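Local atomic coordinates of serine protease pet (Escherichia coli, PDB entry 4OM9), a protein that acts as a secreted serine protease and autotransporter enterotoxin, with a trypsin-like protease region, probably responsible for cleavage, carried on a long beta-helix stalk. Residues His519-Ala524 / Asp575-Lys580; Ser569-Pro574 / Ala619-Tyr624. One frame throughout, in Å; residues are numbered along the deposited sequence.

Interaction 1. Residues His519-Ala524 / Asp575-Lys580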
loop_
_atom_site.group_PDB
_atom_site.type_symbol
_atom_site.label_atom_id
_atom_site.label_comp_id
_atom_site.label_asym_id
_atom_site.label_seq_id
_atom_site.Cartn_x
_atom_site.Cartn_y
_atom_site.Cartn_z
ATOM N N HIS A 519 3.227 -0.471 3.965
ATOM C CA HIS A 519 3.178 -1.210 5.220
ATOM C C HIS A 519 4.143 -2.389 5.189
ATOM O O HIS A 519 4.135 -3.205 4.251
ATOM C CB HIS A 519 1.738 -1.684 5.520
ATOM C CG HIS A 519 1.643 -2.653 6.662
ATOM N ND1 HIS A 519 1.815 -2.276 7.982
ATOM C CD2 HIS A 519 1.391 -3.987 6.684
ATOM C CE1 HIS A 519 1.686 -3.338 8.758
ATOM N NE2 HIS A 519 1.424 -4.388 7.995
ATOM N N ALA A 520 5.004 -2.454 6.198
ATOM C CA ALA A 520 5.954 -3.554 6.301
ATOM C C ALA A 520 5.156 -4.810 6.625
ATOM O O ALA A 520 4.358 -4.827 7.577
ATOM C CB ALA A 520 7.004 -3.283 7.367
ATOM N N THR A 521 5.330 -5.843 5.813
ATOM C CA THR A 521 4.519 -7.052 5.972
ATOM C C THR A 521 4.721 -7.645 7.360
ATOM O O THR A 521 5.827 -7.765 7.833
ATOM C CB THR A 521 4.845 -8.044 4.859
ATOM O OG1 THR A 521 4.347 -7.502 3.627
ATOM C CG2 THR A 521 4.201 -9.424 5.116
ATOM N N ASP A 522 3.637 -7.945 8.050
ATOM C CA ASP A 522 3.754 -8.562 9.376
ATOM C C ASP A 522 4.169 -10.032 9.291
ATOM O O ASP A 522 3.723 -10.765 8.407
ATOM C CB ASP A 522 2.433 -8.462 10.155
ATOM C CG ASP A 522 1.928 -7.039 10.275
ATOM O OD1 ASP A 522 2.599 -6.240 10.954
ATOM O OD2 ASP A 522 0.859 -6.721 9.714
ATOM N N HIS A 523 5.030 -10.446 10.211
ATOM C CA HIS A 523 5.391 -11.837 10.337
ATOM C C HIS A 523 5.103 -12.291 11.751
ATOM O O HIS A 523 4.905 -11.478 12.669
ATOM C CB HIS A 523 6.875 -12.078 9.987
ATOM C CG HIS A 523 7.224 -11.723 8.581
ATOM N ND1 HIS A 523 7.309 -12.660 7.568
ATOM C CD2 HIS A 523 7.464 -10.522 7.990
ATOM C CE1 HIS A 523 7.613 -12.066 6.435
ATOM N NE2 HIS A 523 7.706 -10.763 6.660
ATOM N N ALA A 524 5.061 -13.609 11.912
ATOM C CA ALA A 524 4.927 -14.224 13.212
ATOM C C ALA A 524 6.211 -13.997 13.988
ATOM O O ALA A 524 7.288 -13.811 13.403
ATOM C CB ALA A 524 4.644 -15.725 13.070
ATOM N N ASP A 575 10.100 -7.067 2.220
ATOM C CA ASP A 575 8.706 -7.320 1.909
ATOM C C ASP A 575 7.792 -6.229 2.457
ATOM O O ASP A 575 7.501 -6.177 3.653
ATOM C CB ASP A 575 8.280 -8.700 2.432
ATOM C CG ASP A 575 8.855 -9.016 3.811
ATOM O OD1 ASP A 575 10.066 -8.793 4.020
ATOM O OD2 ASP A 575 8.100 -9.506 4.681
ATOM N N TRP A 576 7.334 -5.377 1.545
ATOM C CA TRP A 576 6.493 -4.231 1.855
ATOM C C TRP A 576 5.279 -4.204 0.954
ATOM O O TRP A 576 5.392 -4.391 -0.276
ATOM C CB TRP A 576 7.263 -2.902 1.688
ATOM C CG TRP A 576 8.270 -2.660 2.762
ATOM C CD1 TRP A 576 9.454 -3.312 2.936
ATOM C CD2 TRP A 576 8.176 -1.709 3.820
ATOM N NE1 TRP A 576 10.100 -2.828 4.042
ATOM C CE2 TRP A 576 9.339 -1.843 4.601
ATOM C CE3 TRP A 576 7.210 -0.762 4.192
ATOM C CZ2 TRP A 576 9.571 -1.061 5.726
ATOM C CZ3 TRP A 576 7.441 0.004 5.313
ATOM C CH2 TRP A 576 8.610 -0.148 6.067
ATOM N N GLU A 577 4.136 -3.904 1.565
ATOM C CA GLU A 577 2.908 -3.682 0.832
ATOM C C GLU A 577 2.801 -2.236 0.350
ATOM O O GLU A 577 2.900 -1.293 1.132
ATOM C CB GLU A 577 1.704 -4.053 1.701
ATOM C CG GLU A 577 1.439 -5.560 1.732
ATOM C CD GLU A 577 1.206 -6.086 3.126
ATOM O OE1 GLU A 577 0.706 -5.314 3.972
ATOM O OE2 GLU A 577 1.528 -7.265 3.382
ATOM N N THR A 578 2.583 -2.077 -0.945
ATOM C CA THR A 578 2.389 -0.767 -1.543
ATOM C C THR A 578 0.961 -0.306 -1.306
ATOM O O THR A 578 0.019 -1.093 -1.447
ATOM C CB THR A 578 2.700 -0.805 -3.038
ATOM O OG1 THR A 578 4.055 -1.218 -3.193
ATOM C CG2 THR A 578 2.509 0.575 -3.682
ATOM N N ARG A 579 0.805 0.959 -0.935
ATOM C CA ARG A 579 -0.491 1.476 -0.540
ATOM C C ARG A 579 -0.894 2.597 -1.477
ATOM O O ARG A 579 -0.023 3.325 -1.961
ATOM C CB ARG A 579 -0.458 1.972 0.913
ATOM C CG ARG A 579 -0.118 0.886 1.915
ATOM C CD ARG A 579 -1.173 -0.224 1.869
ATOM N NE ARG A 579 -1.187 -1.005 3.102
ATOM C CZ ARG A 579 -1.562 -2.282 3.163
ATOM N NH1 ARG A 579 -1.959 -2.897 2.058
ATOM N NH2 ARG A 579 -1.543 -2.939 4.317
ATOM N N LYS A 580 -2.194 2.720 -1.743
ATOM C CA LYS A 580 -2.686 3.753 -2.637
ATOM C C LYS A 580 -3.247 4.942 -1.850
ATOM O O LYS A 580 -4.028 4.788 -0.920
ATOM C CB LYS A 580 -3.752 3.203 -3.582
ATOM C CG LYS A 580 -3.293 2.063 -4.468
ATOM C CD LYS A 580 -2.547 2.550 -5.696
ATOM C CE LYS A 580 -2.287 1.408 -6.681
ATOM N NZ LYS A 580 -3.560 0.753 -7.117
HETATM O O HOH W 1 1.144 -7.657 6.764
#
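A short antiparallel ladder on the beta-helix stalk joins H519 and A520 to W576 and E577. H519 and E577 form the hydrogen-bonded pair. H519 N gives to E577 O at 3.0 Å. E577 N gives to H519 O at 2.8 Å. A520 and W576 are the non-hydrogen-bonded pair next to it. The ladder gains one more backbone bond beyond it, from T521 N to D575 O at 3.1 Å.

The side chains of A520 and W576 share one face. The A520 methyl sits over the six-membered ring of W576, CB 3.6 Å from its centroid, in a CH-pi contact. The H519 and E577 side chains lie on the other face, side by side. The H519 ring has CG anti to the backbone N (chi1 170°). This puts CD2, at the ring edge, 3.1 Å from E577 OE1. H519 NE2 gives to D522 OD2 nearly in the ring plane, and ND1 bonds to D499. The ring is thus fixed at both nitrogens.

The other carboxylate oxygen, E577 OE2, takes a bond from T521 OG1 at 2.8 Å, which arrives from above the carboxylate plane. R579 NH2 lies near E577 OE1 as a charge pair only. R579 NE bonds to D499 O. H523 NE2 and D575 OD2 are modelled only 2.4 Å apart, so the exact length of this His-carboxylate bond is doubtful. H523 ND1 reaches D15 on helix 10-17. Both strands keep parallel neighbours, so this antiparallel pair is an exception added to the mainly parallel pairing of the right-handed beta-helix found in autotransporter passenger domains.

Interaction 2. Residues Ser569-Pro574 / Ala619-Tyr624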
loop_
_atom_site.group_PDB
_atom_site.type_symbol
_atom_site.label_atom_id
_atom_site.label_comp_id
_atom_site.label_asym_id
_atom_site.label_seq_id
_atom_site.Cartn_x
_atom_site.Cartn_y
_atom_site.Cartn_z
ATOM N N SER A 569 7.997 -7.074 12.275
ATOM C CA SER A 569 8.557 -6.691 10.983
ATOM C C SER A 569 9.856 -5.975 11.244
ATOM O O SER A 569 10.201 -5.730 12.397
ATOM C CB SER A 569 7.590 -5.805 10.187
ATOM O OG SER A 569 7.257 -4.623 10.909
ATOM N N ASP A 570 10.572 -5.626 10.180
ATOM C CA ASP A 570 11.865 -4.957 10.309
ATOM C C ASP A 570 11.984 -3.875 9.248
ATOM O O ASP A 570 11.544 -4.072 8.119
ATOM C CB ASP A 570 12.999 -5.981 10.176
ATOM C CG ASP A 570 14.330 -5.462 10.690
ATOM O OD1 ASP A 570 14.962 -4.627 9.999
ATOM O OD2 ASP A 570 14.752 -5.914 11.779
ATOM N N LEU A 571 12.569 -2.736 9.601
ATOM C CA LEU A 571 12.770 -1.649 8.646
ATOM C C LEU A 571 13.671 -2.032 7.453
ATOM O O LEU A 571 13.608 -1.416 6.387
ATOM C CB LEU A 571 13.377 -0.437 9.356
ATOM C CG LEU A 571 12.454 0.395 10.247
ATOM C CD1 LEU A 571 13.308 1.363 11.041
ATOM C CD2 LEU A 571 11.440 1.143 9.398
ATOM N N SER A 572 14.511 -3.043 7.640
ATOM C CA SER A 572 15.386 -3.491 6.586
ATOM C C SER A 572 14.855 -4.721 5.832
ATOM O O SER A 572 15.557 -5.259 4.979
ATOM C CB SER A 572 16.755 -3.807 7.170
ATOM O OG SER A 572 16.678 -4.993 7.942
ATOM N N GLN A 573 13.641 -5.186 6.140
ATOM C CA GLN A 573 13.099 -6.336 5.406
ATOM C C GLN A 573 12.700 -5.875 3.999
ATOM O O GLN A 573 12.423 -4.696 3.785
ATOM C CB GLN A 573 11.903 -6.972 6.137
ATOM C CG GLN A 573 10.559 -6.240 5.901
ATOM C CD GLN A 573 9.447 -6.732 6.817
ATOM O OE1 GLN A 573 9.693 -7.094 7.972
ATOM N NE2 GLN A 573 8.228 -6.768 6.301
ATOM N N PRO A 574 12.664 -6.800 3.032
ATOM C CA PRO A 574 12.347 -6.344 1.674
ATOM C C PRO A 574 10.865 -6.394 1.371
ATOM O O PRO A 574 10.415 -5.833 0.377
ATOM C CB PRO A 574 13.107 -7.345 0.797
ATOM C CG PRO A 574 13.000 -8.639 1.604
ATOM C CD PRO A 574 13.147 -8.200 3.048
ATOM N N ALA A 619 10.964 5.703 7.364
ATOM C CA ALA A 619 9.748 4.906 7.382
ATOM C C ALA A 619 9.459 4.451 8.805
ATOM O O ALA A 619 10.358 4.401 9.648
ATOM C CB ALA A 619 9.862 3.725 6.434
ATOM N N TYR A 620 8.192 4.155 9.071
ATOM C CA TYR A 620 7.758 3.797 10.417
ATOM C C TYR A 620 7.196 2.385 10.472
ATOM O O TYR A 620 6.500 1.940 9.566
ATOM C CB TYR A 620 6.713 4.799 10.923
ATOM C CG TYR A 620 7.237 6.230 10.926
ATOM C CD1 TYR A 620 7.339 6.948 9.740
ATOM C CD2 TYR A 620 7.640 6.850 12.108
ATOM C CE1 TYR A 620 7.825 8.236 9.726
ATOM C CE2 TYR A 620 8.126 8.143 12.101
ATOM C CZ TYR A 620 8.208 8.829 10.905
ATOM O OH TYR A 620 8.686 10.104 10.854
ATOM N N ILE A 621 7.512 1.671 11.539
ATOM C CA ILE A 621 6.881 0.375 11.761
ATOM C C ILE A 621 6.337 0.311 13.175
ATOM O O ILE A 621 6.768 1.072 14.060
ATOM C CB ILE A 621 7.847 -0.805 11.523
ATOM C CG1 ILE A 621 8.985 -0.794 12.539
ATOM C CG2 ILE A 621 8.389 -0.769 10.112
ATOM C CD1 ILE A 621 9.915 -2.023 12.447
ATOM N N ASP A 622 5.398 -0.618 13.364
ATOM C CA ASP A 622 4.664 -0.804 14.603
ATOM C C ASP A 622 5.041 -2.175 15.139
ATOM O O ASP A 622 4.750 -3.187 14.514
ATOM C CB ASP A 622 3.151 -0.667 14.325
ATOM C CG ASP A 622 2.249 -1.000 15.540
ATOM O OD1 ASP A 622 2.743 -1.139 16.681
ATOM O OD2 ASP A 622 1.019 -1.094 15.327
ATOM N N LEU A 623 5.709 -2.213 16.283
ATOM C CA LEU A 623 6.079 -3.475 16.891
ATOM C C LEU A 623 4.876 -4.354 17.316
ATOM O O LEU A 623 5.053 -5.533 17.641
ATOM C CB LEU A 623 6.980 -3.225 18.089
ATOM C CG LEU A 623 8.349 -2.649 17.706
ATOM C CD1 LEU A 623 9.222 -2.438 18.937
ATOM C CD2 LEU A 623 9.052 -3.554 16.682
ATOM N N TYR A 624 3.667 -3.797 17.303
ATOM C CA TYR A 624 2.488 -4.587 17.621
ATOM C C TYR A 624 1.480 -4.533 16.503
ATOM O O TYR A 624 0.290 -4.834 16.700
ATOM C CB TYR A 624 1.834 -4.119 18.909
ATOM C CG TYR A 624 2.700 -4.253 20.126
ATOM C CD1 TYR A 624 2.996 -5.507 20.654
ATOM C CD2 TYR A 624 3.209 -3.128 20.769
ATOM C CE1 TYR A 624 3.784 -5.641 21.786
ATOM C CE2 TYR A 624 4.010 -3.251 21.895
ATOM C CZ TYR A 624 4.290 -4.512 22.401
ATOM O OH TYR A 624 5.073 -4.645 23.526
HETATM O O HOH W 2 7.182 -4.441 13.545
#
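The L571 side chain crosses over I621 and reaches A619 with one of its methyls. CD2 of L571 lies 3.7 Å from I621 CG2. The same methyl, L571 CD2, is 3.4 Å from A619 O. L571 is the second residue of a type I beta turn, D570 to Q573, in the loop that leads into strand 576-583. The turn packs on strand 618-622, which pairs antiparallel with strand 640-644 beside the beta-helix.

I621 offers two parts of its side chain. CG1 stands between the backbone N and the carbonyl carbon (chi1 65°), and this carries CD1 to the backbone of the turn segment, near S569 O. CG2 faces the leucine. I621 CB lies 3.9 Å from S569 OG. Beyond this turn, I621 also touches A520 and W576, and A619 touches W576. The strand residues therefore pack both on the turn and on the neighbouring strands of the stalk.

The turn is stiffened from within. Its backbone bond runs from Q573 N to D570 O. D570 OD1 takes two donors, S572 N at its anti lone pair and S572 OG from above the carboxylate plane. The first of these makes an Asx turn. Q573 OE1 accepts from D570 N, at 2.8 Å, while its NE2 bonds to T521 O and D575 O. This one amide thus ties the turn to both segments next to it.

At the other end of the contact, D622 OD1 forms a second Asx turn by accepting from Y624 N. D622 OD2 bonds to H474 and N628. A water bridges the two segments here, giving to S569 OG at 2.6 Å and to D622 O at 2.9 Å.

From the N terminus, the chain runs through strand 514-520 into the first segment of interaction 1. It then makes an excursion of 50 residues that includes helices 543-550 and 552-558, and interaction 1 closes this loop at strand 576-583. The first segment of interaction 2, 569-574, lies at the end of that excursion. Interaction 2 closes the next 44 residues, mostly strand and without helix, at strand 618-622. The two loops cross because their segments alternate. The contacts also touch, through Q573 and where A520 packs against S569. Together they tie the helical excursion to the stalk and to the strand pair 618-622 and 640-644.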